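Local coordinates for protein Myo-inositol phosphohydrolase (Mitsuokella multacida, PDB 4WU3) that probably removes phosphate groups from myo-inositol phosphates such as phytate, as a tandem-repeat phosphatase of the protein tyrosine phosphatase-like family, at residues 156-161 / 595-600; 512-517 / 600-605; 606-611 / 623-628. The protein carries 2 engineered substitutions. All blocks are in the same frame, centred on the assembly; numbering follows the deposited sequence.

Contact 1 of 3, residues 156-161 / 595-600; sequences EKEQLA and YYHQKA. With 4IP (inositol-(1,3,4,5)-tetrakisphosphate), chain F.
His597 NE2 donates to Glu158 OE1 across 2.7 Å, and this one bond carries the contact between segments 156-161 and 595-600. The bond is close to straight, with an N-H...O angle of 164°. Its acceptor lies in the imidazole plane and accepts the hydrogen bond through its syn lone pair, the side facing the other carboxylate oxygen. That second oxygen, Glu158 OE2, lies 3.4 Å from His597 NE2. Carboxylate and ring are nearly coplanar, their planes 23° apart, so the acid meets the imidazole at its edge.

The two side chains reach for each other from opposite directions. Glu158 leaves its helix with CG anti to the backbone N (chi1 170°) and runs on extended, which is how it spans a gap where the nearest CA atoms, those of Glu158 and Gln598, are still 10.3 Å apart. On the other nitrogen of the ring, His597 ND1 is hydrogen-bonded to Glu582. With a carboxylate at each nitrogen the imidazole is fixed in rotation, and its positive form would probably be favoured. Tyr595 and Gln598 add a further point of packing between the helices, on Ile151.

One residue earlier than His597, Tyr596 turns toward the bound inositol tetrakisphosphate. Its hydroxyl edge faces the 5-phosphate, but Tyr596 OH comes improbably near that group in the model, so the detail there is doubtful. Lys592, Arg546 and Ser540 are among the residues that hydrogen-bond the same ligand.

Here, then, is a His-carboxylate hydrogen bond between two helix surfaces, bridging the first phytase-like family region and helix 593-613, whose Tyr596 belongs to the inositol phosphate pocket.

Contact 2 of 3, residues 512-517 / 600-605; sequences HIWPSA and AHMIEK. With 4IP (inositol-(1,3,4,5)-tetrakisphosphate), chain F.
Trp514 presents one face of its indole to helix 593-613, and Met602 lies over it. The principal interaction is CH-pi: Met602 CB stands 3.4 Å from the centroid of the five-membered ring, only 13° off the normal. The sulfur makes a looser Met-aromatic contact, with SD 5.3 Å from the same centroid and oblique to it. Bends at chi2 and chi3 fold the methionine chain back, so that CE also comes near Trp514 NE1.

Apolar packing continues at the six-membered ring, where Ile603 CD1 touches Trp514 CH2 at 3.6 Å. Ile603 crosses the indole at about a right angle; a chi1 of -170° swings CG1 away from the backbone N, and the delta methyl reaches the far end of the ring. Pro515 CD touches the opposite face near its rim, so the indole lies between proline and helix. Met553 of helix 545-558 also packs on Trp514.

Polar contact comes two residues earlier, at the ligand. His512 ND1 gives a weak hydrogen bond to OPF of the inositol tetrakisphosphate, 3.4 Å long but nearly straight at 168°.

A buried tryptophan thus docks the loop between strand 503-509 and helix 517-529 onto helix 593-613, beside the inositol phosphate pocket of a PTP-like phytase fold.

Contact 3 of 3, residues 606-611 / 623-628; sequences FYQYVQ and SQWLAA
Tyr609 and Trp625 meet edge-to-face, the edge of the phenol ring directed at the face of the indole. The centroid of the tyrosine ring is 5.3 Å from that of the five-membered ring, and the planes stand 66° apart, a T-shaped stack somewhat tilted. The leading atom is Tyr609 CD1, 3.6 Å from Trp625 CG. Behind it Tyr609 CB sits almost squarely above the six-membered ring, 3.8 Å from its centroid, in a CH-pi contact. One indole face therefore receives both the ring edge and the beta carbon of the same residue.

Gln608 takes the rim instead. Its extended chain passes the benzo edge, with Gln608 CG 3.7 Å from Trp625 CZ2, and the amide is turned 80° from the indole plane. A chi1 of -173° sends the Trp625 indole straight out toward helix 593-613, where its face meets Tyr609 and its benzo edge meets Gln608.

The next shell fixes these groups through their polar ends. Glu612, one turn on from Gln608, accepts from Gln608 NE2 with one oxygen and from Trp625 NE1 with the other, so a single carboxylate positions both. The phenol hydroxyl of Tyr609 is hydrogen-bonded to the carbonyl of Thr620, and Trp622 adds another edge-to-face partner to the tyrosine ring.

The chemistry is that of an aromatic cluster with a polar rim: dispersion and CH-pi forces join the short helix 622-626 to helix 593-613, the bond to Thr620 holds the end of Tyr609 in place, and the indole N-H bond probably helps set how the Trp625 ring is turned.

In the fold
From the N terminus, helix 149-161 comes first, and contact 1 closes a loop of 433 residues by joining it to helix 593-613. Contact 2 opens within that span, at the loop before helix 517-529, and closes on the next turn of the same helix; the two contacts cross and share Ala600. Contact 3 follows in series: the chain turns back after helix 593-613, and short helix 622-626 packs across it. Contacts 1 and 2 touch, as Glu158 OE2 lies 3.2 Å from His601 CD2; contacts 2 and 3 pack together through Ala517 and Ser623. Helix 593-613 thereby ties the first phytase-like region, the second pocket and the C terminus together.

Contact 1 of 3, residues 156-161 / 595-600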
loop_
_atom_site.group_PDB
_atom_site.type_symbol
_atom_site.label_atom_id
_atom_site.label_comp_id
_atom_site.label_asym_id
_atom_site.label_seq_id
_atom_site.Cartn_x
_atom_site.Cartn_y
_atom_site.Cartn_z
ATOM N N GLU A 156 17.101 18.904 6.516
ATOM C CA GLU A 156 18.304 18.109 6.802
ATOM C C GLU A 156 19.533 18.980 7.126
ATOM O O GLU A 156 20.271 18.684 8.057
ATOM C CB GLU A 156 18.595 17.207 5.594
ATOM C CG GLU A 156 19.828 16.319 5.670
ATOM C CD GLU A 156 19.934 15.396 4.449
ATOM O OE1 GLU A 156 20.292 15.865 3.335
ATOM O OE2 GLU A 156 19.643 14.185 4.603
ATOM N N LYS A 157 19.762 20.040 6.356
ATOM C CA LYS A 157 20.871 20.948 6.640
ATOM C C LYS A 157 20.722 21.587 8.025
ATOM O O LYS A 157 21.702 21.691 8.788
ATOM C CB LYS A 157 20.991 22.022 5.553
ATOM C CG LYS A 157 21.537 21.462 4.244
ATOM C CD LYS A 157 21.449 22.427 3.066
ATOM C CE LYS A 157 21.911 21.738 1.783
ATOM N NZ LYS A 157 21.744 22.601 0.578
ATOM N N GLU A 158 19.492 21.991 8.346
ATOM C CA GLU A 158 19.174 22.583 9.645
ATOM C C GLU A 158 19.390 21.605 10.796
ATOM O O GLU A 158 19.969 21.953 11.829
ATOM C CB GLU A 158 17.714 23.062 9.666
ATOM C CG GLU A 158 17.231 23.476 11.044
ATOM C CD GLU A 158 15.775 23.875 11.060
ATOM O OE1 GLU A 158 15.007 23.353 10.231
ATOM O OE2 GLU A 158 15.406 24.724 11.897
ATOM N N GLN A 159 18.897 20.381 10.621
ATOM C CA GLN A 159 19.072 19.336 11.632
ATOM C C GLN A 159 20.550 19.131 11.948
ATOM O O GLN A 159 20.939 19.098 13.110
ATOM C CB GLN A 159 18.427 18.027 11.165
ATOM C CG GLN A 159 16.903 18.069 11.204
ATOM C CD GLN A 159 16.233 16.962 10.406
ATOM O OE1 GLN A 159 16.608 16.673 9.279
ATOM N NE2 GLN A 159 15.218 16.362 10.987
ATOM N N LEU A 160 21.353 19.011 10.894
ATOM C CA LEU A 160 22.792 18.854 10.998
ATOM C C LEU A 160 23.433 20.112 11.596
ATOM O O LEU A 160 24.346 20.030 12.430
ATOM C CB LEU A 160 23.379 18.567 9.612
ATOM C CG LEU A 160 23.096 17.154 9.096
ATOM C CD1 LEU A 160 23.271 17.029 7.594
ATOM C CD2 LEU A 160 24.010 16.172 9.810
ATOM N N ALA A 161 22.945 21.275 11.168
ATOM C CA ALA A 161 23.474 22.540 11.650
ATOM C C ALA A 161 23.338 22.619 13.162
ATOM O O ALA A 161 24.199 23.169 13.828
ATOM C CB ALA A 161 22.766 23.716 10.988
ATOM N N TYR A 595 5.697 24.205 6.463
ATOM C CA TYR A 595 5.806 25.500 5.756
ATOM C C TYR A 595 5.838 26.691 6.718
ATOM O O TYR A 595 6.560 27.661 6.474
ATOM C CB TYR A 595 4.711 25.649 4.692
ATOM C CG TYR A 595 4.806 24.581 3.619
ATOM C CD1 TYR A 595 5.702 24.698 2.562
ATOM C CD2 TYR A 595 4.032 23.436 3.692
ATOM C CE1 TYR A 595 5.806 23.715 1.600
ATOM C CE2 TYR A 595 4.128 22.445 2.736
ATOM C CZ TYR A 595 5.009 22.583 1.691
ATOM O OH TYR A 595 5.085 21.572 0.757
ATOM N N TYR A 596 5.080 26.611 7.808
ATOM C CA TYR A 596 5.223 27.562 8.911
ATOM C C TYR A 596 6.624 27.482 9.507
ATOM O O TYR A 596 7.238 28.498 9.818
ATOM C CB TYR A 596 4.234 27.254 10.027
ATOM C CG TYR A 596 2.794 27.603 9.738
ATOM C CD1 TYR A 596 2.454 28.791 9.104
ATOM C CD2 TYR A 596 1.763 26.766 10.157
ATOM C CE1 TYR A 596 1.127 29.119 8.865
ATOM C CE2 TYR A 596 0.433 27.088 9.920
ATOM C CZ TYR A 596 0.119 28.261 9.271
ATOM O OH TYR A 596 -1.205 28.585 9.042
ATOM N N HIS A 597 7.129 26.264 9.674
ATOM C CA HIS A 597 8.448 26.092 10.261
ATOM C C HIS A 597 9.503 26.728 9.376
ATOM O O HIS A 597 10.428 27.379 9.850
ATOM C CB HIS A 597 8.781 24.619 10.447
ATOM C CG HIS A 597 10.225 24.376 10.738
ATOM N ND1 HIS A 597 10.794 24.651 11.964
ATOM C CD2 HIS A 597 11.227 23.915 9.954
ATOM C CE1 HIS A 597 12.080 24.354 11.929
ATOM N NE2 HIS A 597 12.368 23.906 10.721
ATOM N N GLN A 598 9.364 26.513 8.078
ATOM C CA GLN A 598 10.289 27.069 7.118
ATOM C C GLN A 598 10.237 28.606 7.187
ATOM O O GLN A 598 11.261 29.278 7.068
ATOM C CB GLN A 598 9.935 26.540 5.730
ATOM C CG GLN A 598 10.704 27.127 4.567
ATOM C CD GLN A 598 10.487 26.322 3.306
ATOM O OE1 GLN A 598 9.351 26.054 2.911
ATOM N NE2 GLN A 598 11.581 25.914 2.668
ATOM N N LYS A 599 9.054 29.166 7.404
ATOM C CA LYS A 599 8.956 30.617 7.515
ATOM C C LYS A 599 9.640 31.113 8.779
ATOM O O LYS A 599 10.369 32.100 8.761
ATOM C CB LYS A 599 7.502 31.080 7.512
ATOM C CG LYS A 599 6.820 31.024 6.159
ATOM C CD LYS A 599 5.377 31.471 6.316
ATOM C CE LYS A 599 4.619 31.468 5.012
ATOM N NZ LYS A 599 3.178 31.700 5.301
ATOM N N ALA A 600 9.394 30.425 9.883
ATOM C CA ALA A 600 9.987 30.809 11.135
ATOM C C ALA A 600 11.501 30.830 11.003
ATOM O O ALA A 600 12.159 31.741 11.471
ATOM C CB ALA A 600 9.560 29.843 12.223
HETATM C C1 4IP F . -3.038 33.283 3.312
HETATM O O1 4IP F . -2.675 34.664 3.304
HETATM C C2 4IP F . -4.386 33.091 2.631
HETATM O O2 4IP F . -5.356 33.920 3.256
HETATM C C3 4IP F . -4.867 31.649 2.733
HETATM O O3 4IP F . -6.150 31.527 2.114
HETATM C C4 4IP F . -4.946 31.180 4.183
HETATM O O4 4IP F . -5.309 29.795 4.205
HETATM C C5 4IP F . -3.600 31.372 4.872
HETATM O O5 4IP F . -3.682 30.986 6.246
HETATM C C6 4IP F . -3.115 32.816 4.765
HETATM O O6 4IP F . -1.832 32.956 5.379
HETATM P P1 4IP F . -1.965 35.372 2.048
HETATM O O1P 4IP F . -0.572 34.805 2.039
HETATM O O2P 4IP F . -2.059 36.835 2.395
HETATM O O3P 4IP F . -2.820 34.989 0.867
HETATM P P3 4IP F . -6.376 30.466 0.919
HETATM O O4P 4IP F . -5.665 29.221 1.395
HETATM O O5P 4IP F . -5.753 31.134 -0.285
HETATM O O6P 4IP F . -7.873 30.301 0.838
HETATM P P4 4IP F . -6.530 29.234 5.104
HETATM O O7P 4IP F . -7.688 30.154 4.802
HETATM O O8P 4IP F . -6.716 27.833 4.576
HETATM O O9P 4IP F . -5.999 29.326 6.522
HETATM P P5 4IP F . -2.430 30.243 6.949
HETATM O OPF 4IP F . -1.727 29.489 5.830
HETATM O OPG 4IP F . -3.101 29.360 7.980
HETATM O OPH 4IP F . -1.608 31.372 7.528
#

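Contact 2 of 3, residues 512-517 / 600-605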
loop_
_atom_site.group_PDB
_atom_site.type_symbol
_atom_site.label_atom_id
_atom_site.label_comp_id
_atom_site.label_asym_id
_atom_site.label_seq_id
_atom_site.Cartn_x
_atom_site.Cartn_y
_atom_site.Cartn_z
ATOM N N HIS A 512 0.857 30.331 0.911
ATOM C CA HIS A 512 1.171 29.470 2.059
ATOM C C HIS A 512 2.660 29.288 2.359
ATOM O O HIS A 512 2.998 28.758 3.410
ATOM C CB HIS A 512 0.523 28.086 1.928
ATOM C CG HIS A 512 -0.938 28.130 1.621
ATOM N ND1 HIS A 512 -1.880 28.541 2.539
ATOM C CD2 HIS A 512 -1.621 27.823 0.493
ATOM C CE1 HIS A 512 -3.081 28.486 1.991
ATOM N NE2 HIS A 512 -2.952 28.053 0.748
ATOM N N ILE A 513 3.549 29.688 1.455
ATOM C CA ILE A 513 4.962 29.340 1.613
ATOM C C ILE A 513 5.877 30.548 1.697
ATOM O O ILE A 513 5.530 31.656 1.279
ATOM C CB ILE A 513 5.474 28.376 0.508
ATOM C CG1 ILE A 513 5.802 29.116 -0.777
ATOM C CG2 ILE A 513 4.453 27.293 0.206
ATOM C CD1 ILE A 513 6.439 28.214 -1.828
ATOM N N TRP A 514 7.051 30.324 2.272
ATOM C CA TRP A 514 8.041 31.375 2.399
ATOM C C TRP A 514 8.423 31.844 0.998
ATOM O O TRP A 514 8.737 31.034 0.141
ATOM C CB TRP A 514 9.256 30.860 3.158
ATOM C CG TRP A 514 10.363 31.829 3.182
ATOM C CD1 TRP A 514 11.522 31.755 2.479
ATOM C CD2 TRP A 514 10.420 33.049 3.932
ATOM N NE1 TRP A 514 12.306 32.848 2.749
ATOM C CE2 TRP A 514 11.651 33.659 3.636
ATOM C CE3 TRP A 514 9.550 33.677 4.828
ATOM C CZ2 TRP A 514 12.035 34.869 4.193
ATOM C CZ3 TRP A 514 9.929 34.873 5.383
ATOM C CH2 TRP A 514 11.168 35.460 5.068
ATOM N N PRO A 515 8.367 33.157 0.748
ATOM C CA PRO A 515 8.723 33.649 -0.577
ATOM C C PRO A 515 10.064 33.086 -1.066
ATOM O O PRO A 515 11.017 33.008 -0.303
ATOM C CB PRO A 515 8.805 35.160 -0.374
ATOM C CG PRO A 515 7.858 35.429 0.742
ATOM C CD PRO A 515 7.980 34.243 1.659
ATOM N N SER A 516 10.133 32.689 -2.332
ATOM C CA SER A 516 11.360 32.112 -2.870
ATOM C C SER A 516 12.484 33.143 -2.901
ATOM O O SER A 516 12.243 34.350 -2.900
ATOM C CB SER A 516 11.119 31.561 -4.274
ATOM O OG SER A 516 11.013 32.618 -5.211
ATOM N N ALA A 517 13.712 32.654 -2.933
ATOM C CA ALA A 517 14.887 33.509 -3.072
ATOM C C ALA A 517 14.741 34.482 -4.232
ATOM O O ALA A 517 14.992 35.672 -4.070
ATOM C CB ALA A 517 16.126 32.655 -3.286
ATOM N N ALA A 600 9.394 30.425 9.883
ATOM C CA ALA A 600 9.987 30.809 11.135
ATOM C C ALA A 600 11.501 30.830 11.003
ATOM O O ALA A 600 12.159 31.741 11.471
ATOM C CB ALA A 600 9.560 29.843 12.223
ATOM N N HIS A 601 12.043 29.820 10.343
ATOM C CA HIS A 601 13.480 29.675 10.181
ATOM C C HIS A 601 14.035 30.759 9.260
ATOM O O HIS A 601 15.010 31.434 9.602
ATOM C CB HIS A 601 13.764 28.300 9.582
ATOM C CG HIS A 601 15.203 27.901 9.614
ATOM N ND1 HIS A 601 15.950 27.721 8.473
ATOM C CD2 HIS A 601 16.026 27.617 10.648
ATOM C CE1 HIS A 601 17.175 27.354 8.802
ATOM N NE2 HIS A 601 17.247 27.286 10.116
ATOM N N MET A 602 13.406 30.925 8.097
ATOM C CA MET A 602 13.937 31.788 7.059
ATOM C C MET A 602 13.797 33.272 7.376
ATOM O O MET A 602 14.607 34.070 6.903
ATOM C CB MET A 602 13.286 31.479 5.704
ATOM C CG MET A 602 13.624 30.103 5.138
ATOM S SD MET A 602 15.392 29.805 4.910
ATOM C CE MET A 602 15.755 30.862 3.521
ATOM N N ILE A 603 12.786 33.659 8.155
ATOM C CA ILE A 603 12.632 35.074 8.498
ATOM C C ILE A 603 13.768 35.523 9.421
ATOM O O ILE A 603 14.221 36.663 9.334
ATOM C CB ILE A 603 11.265 35.398 9.129
ATOM C CG1 ILE A 603 11.064 36.919 9.238
ATOM C CG2 ILE A 603 11.140 34.775 10.508
ATOM C CD1 ILE A 603 11.098 37.654 7.917
ATOM N N GLU A 604 14.234 34.623 10.288
ATOM C CA GLU A 604 15.434 34.872 11.083
ATOM C C GLU A 604 16.665 34.999 10.211
ATOM O O GLU A 604 17.510 35.872 10.443
ATOM C CB GLU A 604 15.693 33.735 12.059
ATOM C CG GLU A 604 14.793 33.744 13.267
ATOM C CD GLU A 604 15.182 32.697 14.289
ATOM O OE1 GLU A 604 15.897 31.737 13.927
ATOM O OE2 GLU A 604 14.770 32.834 15.458
ATOM N N LYS A 605 16.800 34.103 9.239
ATOM C CA LYS A 605 17.925 34.191 8.326
ATOM C C LYS A 605 17.907 35.556 7.658
ATOM O O LYS A 605 18.922 36.261 7.623
ATOM C CB LYS A 605 17.906 33.061 7.302
ATOM C CG LYS A 605 18.398 31.743 7.884
ATOM C CD LYS A 605 18.808 30.743 6.815
ATOM C CE LYS A 605 19.539 29.564 7.443
ATOM N NZ LYS A 605 19.928 28.524 6.448
HETATM C C1 4IP F . -3.038 33.283 3.312
HETATM O O1 4IP F . -2.675 34.664 3.304
HETATM C C2 4IP F . -4.386 33.091 2.631
HETATM O O2 4IP F . -5.356 33.920 3.256
HETATM C C3 4IP F . -4.867 31.649 2.733
HETATM O O3 4IP F . -6.150 31.527 2.114
HETATM C C4 4IP F . -4.946 31.180 4.183
HETATM O O4 4IP F . -5.309 29.795 4.205
HETATM C C5 4IP F . -3.600 31.372 4.872
HETATM O O5 4IP F . -3.682 30.986 6.246
HETATM C C6 4IP F . -3.115 32.816 4.765
HETATM O O6 4IP F . -1.832 32.956 5.379
HETATM P P1 4IP F . -1.965 35.372 2.048
HETATM O O1P 4IP F . -0.572 34.805 2.039
HETATM O O2P 4IP F . -2.059 36.835 2.395
HETATM O O3P 4IP F . -2.820 34.989 0.867
HETATM P P3 4IP F . -6.376 30.466 0.919
HETATM O O4P 4IP F . -5.665 29.221 1.395
HETATM O O5P 4IP F . -5.753 31.134 -0.285
HETATM O O6P 4IP F . -7.873 30.301 0.838
HETATM P P4 4IP F . -6.530 29.234 5.104
HETATM O O7P 4IP F . -7.688 30.154 4.802
HETATM O O8P 4IP F . -6.716 27.833 4.576
HETATM O O9P 4IP F . -5.999 29.326 6.522
HETATM P P5 4IP F . -2.430 30.243 6.949
HETATM O OPF 4IP F . -1.727 29.489 5.830
HETATM O OPG 4IP F . -3.101 29.360 7.980
HETATM O OPH 4IP F . -1.608 31.372 7.528
#

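Contact 3 of 3, residues 606-611 / 623-628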
loop_
_atom_site.group_PDB
_atom_site.type_symbol
_atom_site.label_atom_id
_atom_site.label_comp_id
_atom_site.label_asym_id
_atom_site.label_seq_id
_atom_site.Cartn_x
_atom_site.Cartn_y
_atom_site.Cartn_z
ATOM N N PHE A 606 16.746 35.956 7.162
ATOM C CA PHE A 606 16.668 37.213 6.445
ATOM C C PHE A 606 17.048 38.384 7.348
ATOM O O PHE A 606 17.645 39.342 6.892
ATOM C CB PHE A 606 15.286 37.430 5.844
ATOM C CG PHE A 606 15.199 38.662 5.018
ATOM C CD1 PHE A 606 15.569 38.634 3.691
ATOM C CD2 PHE A 606 14.784 39.862 5.577
ATOM C CE1 PHE A 606 15.503 39.770 2.927
ATOM C CE2 PHE A 606 14.718 41.007 4.814
ATOM C CZ PHE A 606 15.079 40.958 3.488
ATOM N N TYR A 607 16.705 38.303 8.627
ATOM C CA TYR A 607 17.132 39.315 9.586
ATOM C C TYR A 607 18.655 39.401 9.617
ATOM O O TYR A 607 19.228 40.501 9.578
ATOM C CB TYR A 607 16.600 38.999 10.976
ATOM C CG TYR A 607 16.999 40.018 12.009
ATOM C CD1 TYR A 607 16.261 41.182 12.184
ATOM C CD2 TYR A 607 18.128 39.832 12.791
ATOM C CE1 TYR A 607 16.628 42.131 13.119
ATOM C CE2 TYR A 607 18.505 40.772 13.733
ATOM C CZ TYR A 607 17.751 41.920 13.893
ATOM O OH TYR A 607 18.130 42.858 14.826
ATOM N N GLN A 608 19.315 38.244 9.660
ATOM C CA GLN A 608 20.778 38.209 9.646
ATOM C C GLN A 608 21.328 38.829 8.362
ATOM O O GLN A 608 22.324 39.564 8.382
ATOM C CB GLN A 608 21.313 36.776 9.776
ATOM C CG GLN A 608 22.837 36.726 9.709
ATOM C CD GLN A 608 23.424 35.336 9.864
ATOM O OE1 GLN A 608 22.705 34.360 10.054
ATOM N NE2 GLN A 608 24.750 35.248 9.771
ATOM N N TYR A 609 20.694 38.503 7.244
ATOM C CA TYR A 609 21.122 39.020 5.959
ATOM C C TYR A 609 21.123 40.548 5.985
ATOM O O TYR A 609 22.038 41.190 5.477
ATOM C CB TYR A 609 20.209 38.497 4.847
ATOM C CG TYR A 609 20.297 39.287 3.562
ATOM C CD1 TYR A 609 21.382 39.144 2.711
ATOM C CD2 TYR A 609 19.287 40.173 3.191
ATOM C CE1 TYR A 609 21.470 39.867 1.534
ATOM C CE2 TYR A 609 19.371 40.893 2.012
ATOM C CZ TYR A 609 20.472 40.735 1.194
ATOM O OH TYR A 609 20.583 41.433 0.018
ATOM N N VAL A 610 20.083 41.121 6.574
ATOM C CA VAL A 610 19.961 42.561 6.661
ATOM C C VAL A 610 21.064 43.122 7.554
ATOM O O VAL A 610 21.750 44.071 7.192
ATOM C CB VAL A 610 18.586 42.977 7.219
ATOM C CG1 VAL A 610 18.597 44.440 7.601
ATOM C CG2 VAL A 610 17.495 42.711 6.192
ATOM N N GLN A 611 21.227 42.536 8.727
ATOM C CA GLN A 611 22.260 42.997 9.647
ATOM C C GLN A 611 23.597 43.160 8.931
ATOM O O GLN A 611 24.313 44.127 9.175
ATOM C CB GLN A 611 22.413 42.020 10.808
ATOM C CG GLN A 611 21.243 42.033 11.777
ATOM C CD GLN A 611 21.023 43.396 12.416
ATOM O OE1 GLN A 611 21.931 43.966 13.008
ATOM N NE2 GLN A 611 19.822 43.924 12.287
ATOM N N SER A 623 20.025 35.847 -2.699
ATOM C CA SER A 623 20.357 34.556 -3.290
ATOM C C SER A 623 21.850 34.248 -3.168
ATOM O O SER A 623 22.224 33.147 -2.779
ATOM C CB SER A 623 19.925 34.516 -4.756
ATOM O OG SER A 623 18.514 34.398 -4.837
ATOM N N GLN A 624 22.696 35.216 -3.509
ATOM C CA GLN A 624 24.147 35.052 -3.387
ATOM C C GLN A 624 24.543 34.818 -1.921
ATOM O O GLN A 624 25.344 33.940 -1.618
ATOM C CB GLN A 624 24.879 36.273 -3.963
ATOM C CG GLN A 624 24.734 36.448 -5.475
ATOM C CD GLN A 624 25.182 37.820 -5.956
ATOM O OE1 GLN A 624 25.494 38.698 -5.154
ATOM N NE2 GLN A 624 25.201 38.016 -7.276
ATOM N N TRP A 625 23.957 35.592 -1.013
ATOM C CA TRP A 625 24.223 35.440 0.412
ATOM C C TRP A 625 23.863 34.035 0.897
ATOM O O TRP A 625 24.651 33.387 1.579
ATOM C CB TRP A 625 23.444 36.486 1.211
ATOM C CG TRP A 625 23.781 36.520 2.689
ATOM C CD1 TRP A 625 24.854 37.137 3.269
ATOM C CD2 TRP A 625 23.036 35.921 3.765
ATOM N NE1 TRP A 625 24.820 36.964 4.637
ATOM C CE2 TRP A 625 23.720 36.217 4.965
ATOM C CE3 TRP A 625 21.861 35.161 3.828
ATOM C CZ2 TRP A 625 23.273 35.774 6.210
ATOM C CZ3 TRP A 625 21.415 34.723 5.064
ATOM C CH2 TRP A 625 22.117 35.032 6.240
ATOM N N LEU A 626 22.669 33.566 0.544
ATOM C CA LEU A 626 22.258 32.209 0.888
ATOM C C LEU A 626 23.292 31.213 0.395
ATOM O O LEU A 626 23.645 30.273 1.100
ATOM C CB LEU A 626 20.907 31.874 0.256
ATOM C CG LEU A 626 19.662 32.461 0.914
ATOM C CD1 LEU A 626 18.414 32.005 0.174
ATOM C CD2 LEU A 626 19.597 32.070 2.378
ATOM N N ALA A 627 23.759 31.420 -0.832
ATOM C CA ALA A 627 24.716 30.517 -1.461
ATOM C C ALA A 627 26.151 30.871 -1.081
ATOM O O ALA A 627 26.936 31.289 -1.932
ATOM C CB ALA A 627 24.552 30.551 -2.980
ATOM N N ALA A 628 26.496 30.699 0.190
ATOM C CA ALA A 628 27.843 31.019 0.656
ATOM C C ALA A 628 28.093 30.463 2.050
ATOM O O ALA A 628 27.243 30.577 2.927
ATOM C CB ALA A 628 28.062 32.523 0.642
#